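Local coordinates for Alr1585 protein (Nostoc sp., PDB 5C2I) that probably uses its bound haem to reduce hydrogen peroxide while oxidising dyes and related substrates, as other dye-decolorizing (DyP-type) peroxidases do, at residues 6-12 / 231-235; 58-62 / 104-108; 65-71 / 92-96; 115-119 / 391-395. The protein carries 1 engineered substitution. All blocks are in the same frame, centred on the assembly; numbering follows the deposited sequence.

Interaction 1: residues 6-12 / 231-235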
loop_
_atom_site.group_PDB
_atom_site.type_symbol
_atom_site.label_atom_id
_atom_site.label_comp_id
_atom_site.label_asym_id
_atom_site.label_seq_id
_atom_site.Cartn_x
_atom_site.Cartn_y
_atom_site.Cartn_z
ATOM N N ASP A 6 47.088 -7.621 12.323
ATOM C CA ASP A 6 46.023 -7.101 11.456
ATOM C C ASP A 6 44.714 -7.862 11.686
ATOM O O ASP A 6 43.614 -7.321 11.482
ATOM C CB ASP A 6 46.392 -7.233 9.983
ATOM C CG ASP A 6 47.625 -6.436 9.603
ATOM O OD1 ASP A 6 47.705 -5.258 9.979
ATOM O OD2 ASP A 6 48.482 -7.001 8.905
ATOM N N LEU A 7 44.837 -9.123 12.074
ATOM C CA LEU A 7 43.659 -9.957 12.251
ATOM C C LEU A 7 43.087 -9.843 13.664
ATOM O O LEU A 7 41.892 -10.068 13.862
ATOM C CB LEU A 7 44.011 -11.409 11.985
ATOM C CG LEU A 7 44.205 -11.849 10.548
ATOM C CD1 LEU A 7 44.528 -13.328 10.600
ATOM C CD2 LEU A 7 43.011 -11.600 9.655
ATOM N N LYS A 8 43.931 -9.508 14.633
ATOM C CA LYS A 8 43.508 -9.365 16.023
ATOM C C LYS A 8 42.989 -7.985 16.365
ATOM O O LYS A 8 42.455 -7.803 17.446
ATOM C CB LYS A 8 44.653 -9.716 16.974
ATOM C CG LYS A 8 44.897 -11.203 17.070
ATOM C CD LYS A 8 45.989 -11.550 18.053
ATOM C CE LYS A 8 46.428 -12.998 17.949
ATOM N NZ LYS A 8 45.598 -13.898 18.785
ATOM N N ASN A 9 43.172 -7.011 15.477
ATOM C CA ASN A 9 42.808 -5.619 15.765
ATOM C C ASN A 9 42.099 -4.933 14.611
ATOM O O ASN A 9 42.733 -4.627 13.593
ATOM C CB ASN A 9 44.060 -4.775 16.038
ATOM C CG ASN A 9 44.841 -5.268 17.229
ATOM O OD1 ASN A 9 44.455 -5.025 18.357
ATOM N ND2 ASN A 9 45.930 -5.976 16.982
ATOM N N LEU A 10 40.824 -4.647 14.774
ATOM C CA LEU A 10 40.060 -3.964 13.734
ATOM C C LEU A 10 40.500 -2.501 13.695
ATOM O O LEU A 10 40.685 -1.893 14.738
ATOM C CB LEU A 10 38.564 -4.068 14.037
ATOM C CG LEU A 10 37.610 -3.760 12.879
ATOM C CD1 LEU A 10 37.680 -4.894 11.838
ATOM C CD2 LEU A 10 36.202 -3.554 13.387
ATOM N N PRO A 11 40.649 -1.927 12.500
ATOM C CA PRO A 11 40.820 -0.478 12.487
ATOM C C PRO A 11 39.656 0.280 13.197
ATOM O O PRO A 11 38.522 -0.219 13.296
ATOM C CB PRO A 11 40.857 -0.127 11.004
ATOM C CG PRO A 11 41.109 -1.398 10.281
ATOM C CD PRO A 11 40.554 -2.497 11.144
ATOM N N GLU A 12 39.962 1.479 13.684
ATOM C CA GLU A 12 39.019 2.252 14.477
ATOM C C GLU A 12 37.663 2.451 13.799
ATOM O O GLU A 12 36.638 2.485 14.452
ATOM C CB GLU A 12 39.643 3.623 14.786
ATOM C CG GLU A 12 38.798 4.536 15.650
ATOM C CD GLU A 12 38.515 3.949 17.024
ATOM O OE1 GLU A 12 39.227 3.012 17.481
ATOM O OE2 GLU A 12 37.591 4.474 17.673
ATOM N N LYS A 231 32.323 -3.274 17.761
ATOM C CA LYS A 231 33.358 -3.736 16.872
ATOM C C LYS A 231 33.943 -5.053 17.341
ATOM O O LYS A 231 33.944 -5.369 18.529
ATOM C CB LYS A 231 34.497 -2.707 16.784
ATOM C CG LYS A 231 34.058 -1.427 16.089
ATOM C CD LYS A 231 35.184 -0.428 15.841
ATOM C CE LYS A 231 35.863 0.334 16.934
ATOM N NZ LYS A 231 35.047 0.579 18.117
ATOM N N ALA A 232 34.425 -5.834 16.401
ATOM C CA ALA A 232 35.093 -7.106 16.708
ATOM C C ALA A 232 36.280 -7.303 15.769
ATOM O O ALA A 232 36.271 -6.791 14.638
ATOM C CB ALA A 232 34.128 -8.260 16.557
ATOM N N PRO A 233 37.325 -8.024 16.238
ATOM C CA PRO A 233 38.485 -8.258 15.374
ATOM C C PRO A 233 38.134 -9.271 14.313
ATOM O O PRO A 233 37.275 -10.135 14.527
ATOM C CB PRO A 233 39.529 -8.806 16.339
ATOM C CG PRO A 233 38.751 -9.444 17.419
ATOM C CD PRO A 233 37.470 -8.655 17.547
ATOM N N LEU A 234 38.834 -9.222 13.197
ATOM C CA LEU A 234 38.609 -10.171 12.126
ATOM C C LEU A 234 38.790 -11.624 12.540
ATOM O O LEU A 234 38.091 -12.467 12.025
ATOM C CB LEU A 234 39.457 -9.860 10.888
ATOM C CG LEU A 234 39.041 -8.611 10.093
ATOM C CD1 LEU A 234 40.065 -8.412 8.981
ATOM C CD2 LEU A 234 37.663 -8.747 9.512
ATOM N N ASP A 235 39.685 -11.888 13.477
ATOM C CA ASP A 235 39.900 -13.269 13.922
ATOM C C ASP A 235 38.779 -13.854 14.778
ATOM O O ASP A 235 38.826 -15.041 15.113
ATOM C CB ASP A 235 41.280 -13.459 14.563
ATOM C CG ASP A 235 41.418 -12.833 15.905
ATOM O OD1 ASP A 235 40.500 -12.218 16.445
ATOM O OD2 ASP A 235 42.490 -12.996 16.469
HETATM O O HOH W 1 40.743 -7.233 12.690
#

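Interaction 2: residues 58-62 / 104-108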
loop_
_atom_site.group_PDB
_atom_site.type_symbol
_atom_site.label_atom_id
_atom_site.label_comp_id
_atom_site.label_asym_id
_atom_site.label_seq_id
_atom_site.Cartn_x
_atom_site.Cartn_y
_atom_site.Cartn_z
ATOM N N VAL A 58 31.239 -33.145 -10.305
ATOM C CA VAL A 58 30.848 -32.281 -9.194
ATOM C C VAL A 58 31.816 -31.131 -9.037
ATOM O O VAL A 58 31.407 -29.964 -8.890
ATOM C CB VAL A 58 30.727 -33.057 -7.862
ATOM C CG1 VAL A 58 30.668 -32.116 -6.658
ATOM C CG2 VAL A 58 29.498 -33.950 -7.900
ATOM N N LYS A 59 33.101 -31.433 -9.114
ATOM C CA LYS A 59 34.100 -30.390 -8.996
ATOM C C LYS A 59 33.976 -29.373 -10.118
ATOM O O LYS A 59 34.110 -28.154 -9.851
ATOM C CB LYS A 59 35.496 -30.964 -8.951
ATOM C CG LYS A 59 35.799 -31.655 -7.644
ATOM C CD LYS A 59 37.211 -32.180 -7.581
ATOM C CE LYS A 59 37.523 -32.723 -6.188
ATOM N NZ LYS A 59 38.869 -33.299 -6.119
ATOM N N GLN A 60 33.703 -29.844 -11.333
ATOM C CA GLN A 60 33.481 -28.937 -12.449
ATOM C C GLN A 60 32.268 -28.034 -12.202
ATOM O O GLN A 60 32.296 -26.833 -12.526
ATOM C CB GLN A 60 33.315 -29.703 -13.760
ATOM C CG GLN A 60 34.567 -30.459 -14.225
ATOM C CD GLN A 60 34.274 -31.513 -15.294
ATOM O OE1 GLN A 60 33.197 -31.563 -15.874
ATOM N NE2 GLN A 60 35.258 -32.362 -15.555
ATOM N N TRP A 61 31.200 -28.608 -11.670
ATOM C CA TRP A 61 29.998 -27.820 -11.356
ATOM C C TRP A 61 30.291 -26.739 -10.299
ATOM O O TRP A 61 29.918 -25.563 -10.457
ATOM C CB TRP A 61 28.818 -28.701 -10.908
ATOM C CG TRP A 61 27.658 -27.831 -10.689
ATOM C CD1 TRP A 61 26.777 -27.398 -11.649
ATOM C CD2 TRP A 61 27.325 -27.152 -9.494
ATOM N NE1 TRP A 61 25.897 -26.511 -11.100
ATOM C CE2 TRP A 61 26.220 -26.322 -9.782
ATOM C CE3 TRP A 61 27.853 -27.157 -8.200
ATOM C CZ2 TRP A 61 25.628 -25.494 -8.815
ATOM C CZ3 TRP A 61 27.257 -26.332 -7.227
ATOM C CH2 TRP A 61 26.158 -25.509 -7.552
ATOM N N ILE A 62 30.940 -27.128 -9.207
ATOM C CA ILE A 62 31.277 -26.169 -8.151
ATOM C C ILE A 62 32.133 -25.038 -8.722
ATOM O O ILE A 62 31.917 -23.860 -8.419
ATOM C CB ILE A 62 32.014 -26.874 -6.987
ATOM C CG1 ILE A 62 31.047 -27.824 -6.263
ATOM C CG2 ILE A 62 32.558 -25.853 -5.985
ATOM C CD1 ILE A 62 31.736 -28.741 -5.275
ATOM N N GLU A 104 35.005 -34.601 2.422
ATOM C CA GLU A 104 35.374 -36.010 2.231
ATOM C C GLU A 104 34.922 -36.511 0.867
ATOM O O GLU A 104 35.678 -37.209 0.196
ATOM C CB GLU A 104 34.833 -36.874 3.356
ATOM C CG GLU A 104 35.523 -36.622 4.675
ATOM C CD GLU A 104 34.945 -37.548 5.749
ATOM O OE1 GLU A 104 33.740 -37.534 6.030
ATOM O OE2 GLU A 104 35.679 -38.344 6.300
ATOM N N TYR A 105 33.685 -36.174 0.487
ATOM C CA TYR A 105 33.161 -36.529 -0.836
ATOM C C TYR A 105 34.101 -36.020 -1.947
ATOM O O TYR A 105 34.371 -36.739 -2.902
ATOM C CB TYR A 105 31.746 -35.954 -1.054
ATOM C CG TYR A 105 31.296 -36.221 -2.458
ATOM C CD1 TYR A 105 31.629 -35.346 -3.479
ATOM C CD2 TYR A 105 30.596 -37.368 -2.775
ATOM C CE1 TYR A 105 31.268 -35.626 -4.794
ATOM C CE2 TYR A 105 30.213 -37.649 -4.071
ATOM C CZ TYR A 105 30.554 -36.773 -5.081
ATOM O OH TYR A 105 30.189 -37.065 -6.400
ATOM N N LEU A 106 34.614 -34.815 -1.767
ATOM C CA LEU A 106 35.511 -34.183 -2.704
ATOM C C LEU A 106 36.950 -34.700 -2.660
ATOM O O LEU A 106 37.799 -34.210 -3.380
ATOM C CB LEU A 106 35.471 -32.653 -2.505
ATOM C CG LEU A 106 34.129 -32.025 -2.865
ATOM C CD1 LEU A 106 34.118 -30.566 -2.405
ATOM C CD2 LEU A 106 33.809 -32.146 -4.345
ATOM N N GLU A 107 37.209 -35.736 -1.860
ATOM C CA GLU A 107 38.531 -36.383 -1.795
ATOM C C GLU A 107 39.639 -35.398 -1.425
ATOM O O GLU A 107 40.784 -35.491 -1.892
ATOM C CB GLU A 107 38.855 -37.146 -3.085
ATOM C CG GLU A 107 37.774 -38.136 -3.462
ATOM C CD GLU A 107 38.002 -38.855 -4.781
ATOM O OE1 GLU A 107 38.803 -38.396 -5.618
ATOM O OE2 GLU A 107 37.366 -39.893 -4.949
ATOM N N ILE A 108 39.305 -34.512 -0.494
ATOM C CA ILE A 108 40.287 -33.637 0.144
ATOM C C ILE A 108 40.878 -34.377 1.362
ATOM O O ILE A 108 40.135 -34.841 2.244
ATOM C CB ILE A 108 39.621 -32.323 0.600
ATOM C CG1 ILE A 108 38.965 -31.592 -0.592
ATOM C CG2 ILE A 108 40.620 -31.435 1.325
ATOM C CD1 ILE A 108 39.886 -31.226 -1.729
#

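Interaction 3: residues 65-71 / 92-96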
loop_
_atom_site.group_PDB
_atom_site.type_symbol
_atom_site.label_atom_id
_atom_site.label_comp_id
_atom_site.label_asym_id
_atom_site.label_seq_id
_atom_site.Cartn_x
_atom_site.Cartn_y
_atom_site.Cartn_z
ATOM N N PHE A 65 30.001 -22.715 -10.697
ATOM C CA PHE A 65 29.202 -21.902 -9.776
ATOM C C PHE A 65 30.007 -20.800 -9.105
ATOM O O PHE A 65 29.545 -19.658 -9.005
ATOM C CB PHE A 65 28.547 -22.781 -8.708
ATOM C CG PHE A 65 27.564 -22.037 -7.857
ATOM C CD1 PHE A 65 26.301 -21.738 -8.348
ATOM C CD2 PHE A 65 27.877 -21.668 -6.591
ATOM C CE1 PHE A 65 25.376 -21.028 -7.570
ATOM C CE2 PHE A 65 26.944 -21.007 -5.789
ATOM C CZ PHE A 65 25.697 -20.652 -6.302
ATOM N N ALA A 66 31.226 -21.109 -8.709
ATOM C CA ALA A 66 32.117 -20.113 -8.167
ATOM C C ALA A 66 32.529 -19.060 -9.188
ATOM O O ALA A 66 32.611 -17.887 -8.840
ATOM C CB ALA A 66 33.350 -20.788 -7.586
ATOM N N GLN A 67 32.733 -19.467 -10.445
ATOM C CA GLN A 67 33.107 -18.494 -11.474
ATOM C C GLN A 67 31.948 -17.578 -11.805
ATOM O O GLN A 67 32.145 -16.400 -12.068
ATOM C CB GLN A 67 33.578 -19.196 -12.751
ATOM C CG GLN A 67 34.932 -19.856 -12.597
ATOM C CD GLN A 67 35.245 -20.851 -13.705
ATOM O OE1 GLN A 67 34.354 -21.336 -14.425
ATOM N NE2 GLN A 67 36.530 -21.182 -13.835
ATOM N N THR A 68 30.730 -18.121 -11.846
ATOM C CA THR A 68 29.580 -17.394 -12.381
ATOM C C THR A 68 28.790 -16.628 -11.333
ATOM O O THR A 68 28.312 -15.516 -11.600
ATOM C CB THR A 68 28.639 -18.356 -13.119
ATOM O OG1 THR A 68 29.396 -19.023 -14.135
ATOM C CG2 THR A 68 27.523 -17.610 -13.820
ATOM N N TYR A 69 28.598 -17.228 -10.156
ATOM C CA TYR A 69 27.620 -16.702 -9.205
ATOM C C TYR A 69 28.140 -16.209 -7.867
ATOM O O TYR A 69 27.557 -15.285 -7.305
ATOM C CB TYR A 69 26.555 -17.784 -8.917
ATOM C CG TYR A 69 25.656 -18.006 -10.116
ATOM C CD1 TYR A 69 24.647 -17.117 -10.407
ATOM C CD2 TYR A 69 25.808 -19.115 -10.936
ATOM C CE1 TYR A 69 23.817 -17.302 -11.524
ATOM C CE2 TYR A 69 24.972 -19.332 -12.020
ATOM C CZ TYR A 69 23.976 -18.420 -12.305
ATOM O OH TYR A 69 23.152 -18.619 -13.383
ATOM N N ILE A 70 29.143 -16.867 -7.300
ATOM C CA ILE A 70 29.488 -16.573 -5.900
ATOM C C ILE A 70 29.889 -15.103 -5.775
ATOM O O ILE A 70 30.691 -14.582 -6.557
ATOM C CB ILE A 70 30.567 -17.519 -5.340
ATOM C CG1 ILE A 70 29.989 -18.952 -5.250
ATOM C CG2 ILE A 70 30.997 -17.065 -3.961
ATOM C CD1 ILE A 70 30.956 -20.000 -4.772
ATOM N N THR A 71 29.376 -14.479 -4.734
ATOM C CA THR A 71 29.605 -13.075 -4.453
ATOM C C THR A 71 30.734 -12.934 -3.447
ATOM O O THR A 71 30.607 -13.406 -2.332
ATOM C CB THR A 71 28.331 -12.455 -3.861
ATOM O OG1 THR A 71 27.208 -12.764 -4.689
ATOM C CG2 THR A 71 28.449 -10.929 -3.753
ATOM N N VAL A 92 22.135 -11.397 -8.602
ATOM C CA VAL A 92 21.779 -12.154 -7.414
ATOM C C VAL A 92 22.980 -12.289 -6.522
ATOM O O VAL A 92 24.133 -12.279 -6.976
ATOM C CB VAL A 92 21.241 -13.605 -7.692
ATOM C CG1 VAL A 92 19.886 -13.552 -8.346
ATOM C CG2 VAL A 92 22.188 -14.432 -8.507
ATOM N N PHE A 93 22.714 -12.450 -5.246
ATOM C CA PHE A 93 23.741 -12.737 -4.269
ATOM C C PHE A 93 23.874 -14.247 -4.121
ATOM O O PHE A 93 22.861 -14.958 -4.076
ATOM C CB PHE A 93 23.365 -12.131 -2.900
ATOM C CG PHE A 93 24.407 -12.370 -1.854
ATOM C CD1 PHE A 93 24.419 -13.574 -1.134
ATOM C CD2 PHE A 93 25.482 -11.504 -1.734
ATOM C CE1 PHE A 93 25.482 -13.881 -0.311
ATOM C CE2 PHE A 93 26.508 -11.771 -0.835
ATOM C CZ PHE A 93 26.494 -12.953 -0.123
ATOM N N ALA A 94 25.097 -14.764 -4.016
ATOM C CA ALA A 94 25.259 -16.218 -3.784
ATOM C C ALA A 94 26.419 -16.560 -2.843
ATOM O O ALA A 94 27.529 -15.994 -2.972
ATOM C CB ALA A 94 25.417 -16.951 -5.111
ATOM N N ASN A 95 26.180 -17.551 -1.986
ATOM C CA ASN A 95 27.195 -18.180 -1.161
ATOM C C ASN A 95 27.225 -19.675 -1.502
ATOM O O ASN A 95 26.225 -20.261 -1.963
ATOM C CB ASN A 95 26.858 -18.131 0.332
ATOM C CG ASN A 95 27.141 -16.827 1.030
ATOM O OD1 ASN A 95 26.308 -16.355 1.813
ATOM N ND2 ASN A 95 28.341 -16.267 0.841
ATOM N N PHE A 96 28.346 -20.303 -1.203
ATOM C CA PHE A 96 28.463 -21.761 -1.265
ATOM C C PHE A 96 29.213 -22.255 -0.027
ATOM O O PHE A 96 30.312 -21.755 0.282
ATOM C CB PHE A 96 29.202 -22.178 -2.529
ATOM C CG PHE A 96 29.328 -23.673 -2.707
ATOM C CD1 PHE A 96 28.279 -24.404 -3.205
ATOM C CD2 PHE A 96 30.490 -24.340 -2.346
ATOM C CE1 PHE A 96 28.362 -25.786 -3.307
ATOM C CE2 PHE A 96 30.604 -25.712 -2.493
ATOM C CZ PHE A 96 29.536 -26.431 -2.984
HETATM O O HOH W 2 25.817 -13.837 -8.678
HETATM O O HOH W 3 26.514 -11.029 -6.821
#

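Interaction 4: residues 115-119 / 391-395. With EDO (1,2-ethanediol), chain G.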
loop_
_atom_site.group_PDB
_atom_site.type_symbol
_atom_site.label_atom_id
_atom_site.label_comp_id
_atom_site.label_asym_id
_atom_site.label_seq_id
_atom_site.Cartn_x
_atom_site.Cartn_y
_atom_site.Cartn_z
ATOM N N GLY A 115 39.916 -27.258 10.301
ATOM C CA GLY A 115 40.232 -27.894 11.557
ATOM C C GLY A 115 39.252 -27.789 12.707
ATOM O O GLY A 115 39.411 -28.505 13.695
ATOM N N ASP A 116 38.234 -26.949 12.606
ATOM C CA ASP A 116 37.305 -26.730 13.741
ATOM C C ASP A 116 36.677 -28.030 14.188
ATOM O O ASP A 116 36.153 -28.795 13.362
ATOM C CB ASP A 116 36.245 -25.703 13.329
ATOM C CG ASP A 116 35.226 -25.435 14.412
ATOM O OD1 ASP A 116 34.220 -26.158 14.471
ATOM O OD2 ASP A 116 35.464 -24.513 15.211
ATOM N N LYS A 117 36.722 -28.340 15.492
ATOM C CA LYS A 117 36.280 -29.691 15.935
ATOM C C LYS A 117 34.774 -29.947 15.773
ATOM O O LYS A 117 34.380 -31.008 15.262
ATOM C CB LYS A 117 36.741 -30.008 17.373
ATOM C CG LYS A 117 38.224 -30.214 17.550
ATOM C CD LYS A 117 38.521 -30.537 19.020
ATOM C CE LYS A 117 39.923 -31.081 19.236
ATOM N NZ LYS A 117 40.933 -30.358 18.416
ATOM N N PRO A 118 33.912 -28.997 16.186
ATOM C CA PRO A 118 32.495 -29.245 15.966
ATOM C C PRO A 118 32.201 -29.410 14.469
ATOM O O PRO A 118 31.411 -30.285 14.088
ATOM C CB PRO A 118 31.840 -27.983 16.534
ATOM C CG PRO A 118 32.773 -27.604 17.668
ATOM C CD PRO A 118 34.138 -27.911 17.153
ATOM N N PHE A 119 32.806 -28.572 13.647
ATOM C CA PHE A 119 32.605 -28.663 12.176
ATOM C C PHE A 119 32.948 -30.073 11.687
ATOM O O PHE A 119 32.169 -30.674 10.950
ATOM C CB PHE A 119 33.463 -27.596 11.467
ATOM C CG PHE A 119 33.694 -27.879 10.015
ATOM C CD1 PHE A 119 32.731 -27.584 9.095
ATOM C CD2 PHE A 119 34.860 -28.502 9.594
ATOM C CE1 PHE A 119 32.950 -27.831 7.735
ATOM C CE2 PHE A 119 35.096 -28.744 8.248
ATOM C CZ PHE A 119 34.133 -28.432 7.317
ATOM N N SER A 391 34.817 -17.795 13.880
ATOM C CA SER A 391 36.061 -18.458 13.550
ATOM C C SER A 391 36.263 -19.776 14.326
ATOM O O SER A 391 37.150 -20.564 13.985
ATOM C CB SER A 391 37.245 -17.541 13.811
ATOM O OG SER A 391 37.296 -17.154 15.171
ATOM N N ASN A 392 35.476 -19.986 15.381
ATOM C CA ASN A 392 35.640 -21.129 16.269
ATOM C C ASN A 392 34.284 -21.512 16.859
ATOM O O ASN A 392 33.764 -20.818 17.756
ATOM C CB ASN A 392 36.656 -20.806 17.385
ATOM C CG ASN A 392 36.969 -21.998 18.278
ATOM O OD1 ASN A 392 36.124 -22.791 18.602
ATOM N ND2 ASN A 392 38.184 -22.078 18.727
ATOM N N ILE A 393 33.708 -22.583 16.363
ATOM C CA ILE A 393 32.359 -22.972 16.785
ATOM C C ILE A 393 32.361 -23.378 18.239
ATOM O O ILE A 393 31.420 -23.034 18.989
ATOM C CB ILE A 393 31.762 -24.120 15.899
ATOM C CG1 ILE A 393 31.607 -23.623 14.450
ATOM C CG2 ILE A 393 30.428 -24.604 16.427
ATOM C CD1 ILE A 393 31.256 -24.728 13.467
ATOM N N GLU A 394 33.376 -24.109 18.657
ATOM C CA GLU A 394 33.457 -24.534 20.050
ATOM C C GLU A 394 33.421 -23.353 21.031
ATOM O O GLU A 394 32.725 -23.411 22.082
ATOM C CB GLU A 394 34.699 -25.386 20.292
ATOM C CG GLU A 394 34.873 -25.895 21.692
ATOM C CD GLU A 394 36.097 -26.813 21.743
ATOM O OE1 GLU A 394 35.999 -27.952 21.252
ATOM O OE2 GLU A 394 37.179 -26.361 22.187
ATOM N N ASN A 395 34.119 -22.294 20.671
ATOM C CA ASN A 395 34.236 -21.119 21.513
ATOM C C ASN A 395 33.153 -20.045 21.298
ATOM O O ASN A 395 32.991 -19.141 22.122
ATOM C CB ASN A 395 35.585 -20.470 21.295
ATOM C CG ASN A 395 35.897 -19.464 22.395
ATOM O OD1 ASN A 395 35.931 -19.815 23.547
ATOM N ND2 ASN A 395 36.093 -18.208 22.026
HETATM C C1 EDO G . 37.745 -17.106 18.685
HETATM O O1 EDO G . 36.599 -17.909 18.993
HETATM C C2 EDO G . 37.801 -15.739 19.369
HETATM O O2 EDO G . 36.654 -14.907 19.209
HETATM O O HOH W 4 38.097 -23.257 14.774
#

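Interaction 1: residues 6-12 / 231-235
Asp-235 turns its CG between its own backbone N and carbonyl carbon (chi1 72°), while Lys-8 lays CG beside its backbone N (chi1 -75°); together these torsions bring Asp-235 OD2 alongside the lysine chain, 3.1 Å from Lys-8 CG. The contact lays the end of the N-terminal helix 4-8, with the loop that leaves it, over loop 231-235 of the C-terminal DyP peroxidase region. Bent at its last torsion, Lys-8 carries NZ to 4.0 Å from Asp-235 OD2, a long salt bridge. The firmer link is in the main chain, where Asp-235 N donates to Leu-7 O over 2.9 Å with an N-H...O angle of 148°, so a carbonyl of the last helical turn meets the start of a 3-10 turn. Beside it a water accepts from Leu-234 N (2.8 Å) and donates to Asp-6 O. With an alanine in place of Asp-235 the carboxylate is gone, and the Lys-8 ammonium would probably be left to a weak, distant pairing with Glu-4. Leucines suit the apolar part of the contact: Leu-7 crosses Leu-234 at about a right angle, with Leu-7 CD2 4.1 Å from Leu-234 CB. Farther along, Leu-10 presses its branched end onto loop 231-235, CD2 lying 3.9 Å from Lys-231 CB and 3.5 Å from Ala-232 O, a buried oxygen with no polar partner in the model.

Interaction 2: residues 58-62 / 104-108
Leu-106 and Val-58 interlock at the heart of this contact, which packs helix 55-68 against the end of helix 100-105 in the DyP alpha+beta barrel domain. The second helix closes in a Schellman motif: Glu-107 takes positive phi and its N bonds back to Glu-104 O. Just before this residue, Leu-106 sends its branched tip into a hollow on helix 55-68 formed by Val-58, Lys-59 and Ile-62. Its CD2 methyl is the bump, 3.9 Å from both Val-58 CG1 and Lys-59 CG, while Ile-62 meets it tip to tip, CD1 standing 4.1 Å from Leu-106 CD2. The fit is reciprocal. Leu-106 CD2 also lies at the edge of the Tyr-105 ring, and the notch between the two residues receives Val-58, whose CG2 is 3.9 Å from Tyr-105 CE1. With CG anti to its backbone N (chi1 175°), Tyr-105 brings its ring obliquely across Val-58; a beta-branched residue suits this place because its two methyls reach Leu-106 and Tyr-105 at once. The phenol OH is satisfied by a hydrogen bond to Lys-51 O. Lys-59, too long to end in the hollow, slides past Leu-106 in the opposite direction on a fully extended chain. Its apolar stem lines the pocket, and its tip forms a weak hydrogen bond at the helix terminus, Lys-59 NZ to Leu-106 O at 3.1 Å.

Interaction 3: residues 65-71 / 92-96
Thr-71 OG1 is gripped from two quarters: Ala-94 N donates to it over 3.0 Å (N-H...O 163°), and a water 2.8 Å from Thr-71 OG1 lies close to Val-92 O as well. The threonine's backbone completes the pairing, Thr-71 N reaching Ala-94 O at 3.0 Å in the carbonyl plane and almost straight (175°). Both polar groups of Ala-94 are thus met by one residue, the side-chain hydroxyl standing in for a backbone carbonyl beside strand 93-98, an outermost strand of the sheet in the DyP alpha+beta barrel domain. A chi1 of -51° sets OG1 beside the backbone N of Thr-71, facing the strand. The same side chain crosses that of Phe-93 at about a right angle, with OG1 over one face of its ring and Thr-71 CG2 3.6 Å from Phe-93 CE2. With a valine in its place, the methyl that replaces the hydroxyl is likely to leave Ala-94 N without its acceptor and the water with one partner fewer. Towards Phe-65 the contact turns apolar. Small Ala-94 suits its place because the Phe-65 ring comes close, CZ lying 3.9 Å from Ala-94 CB, while Phe-96 CB sits at that ring's edge. Ile-70 presses CD1 to 3.6 Å from Phe-96 CB, and Tyr-69 turns a ring edge to Val-92. The chemistry therefore divides in two: directional bonds fix how the chain leaving helix 55-68 lies along the strand, and hydrocarbon from Phe-65 of the helix and from Tyr-69 and Ile-70 just after it closes against the strand.

Interaction 4: residues 115-119 / 391-395
Asp-116 and Asn-392 lie 6.4 Å apart at their CA atoms, and Pro-118 and Glu-394 6.3 Å, so the two segments sit close at these two points, each at the start of a helical turn. Asp-116 joins them. With CG anti to its backbone N (chi1 179°), it sends OD2 across to accept from Ile-393 N at 2.9 Å, met on the syn side but 30° out of the carboxylate plane. Its other oxygen serves its own segment, Asp-116 OD1 accepting from Phe-119 N over 2.9 Å by the anti lone pair. A water donating to both Asp-116 OD2 and Ser-391 O adds a third grip on the carboxylate. Apolar groups close the flank: Ile-393 CG2 packs 3.7 Å from Pro-118 CB, and a proline fits the first helical turn because no backbone N-H is needed there. On the far side Asn-392 OD1 takes Asn-395 N at 2.9 Å, and Asn-395 ND2 donates to O1 of an ethanediol molecule probably left from crystallisation. Aspartate N-caps and Asx motifs each commonly start helical turns; here the capping carboxylate also ties the N-terminal barrel domain to the C-terminal peroxidase region.

In the fold
Interactions 2 and 3 are buried and share helix 55-68, packing successive parts of it against helix 100-105 and strand 93-98; they touch where Ile-62 and Trp-61 meet the Phe-96 ring. Both lie within the N-terminal alpha+beta barrel domain. Interactions 1 and 4 instead join distant parts of the chain, bringing early segments to the C-terminal region that also approaches the haem. They meet through a probable hydrogen bond from Ser-391 OG to Asp-235 O. Chemistry follows place: hydrocarbon dominates interaction 2, interaction 3 adds a backbone bond and a threonine hydroxyl at a strand edge, partly buried interaction 4 centres on a carboxylate, and surface interaction 1 mixes water, a long ion pair and leucine packing.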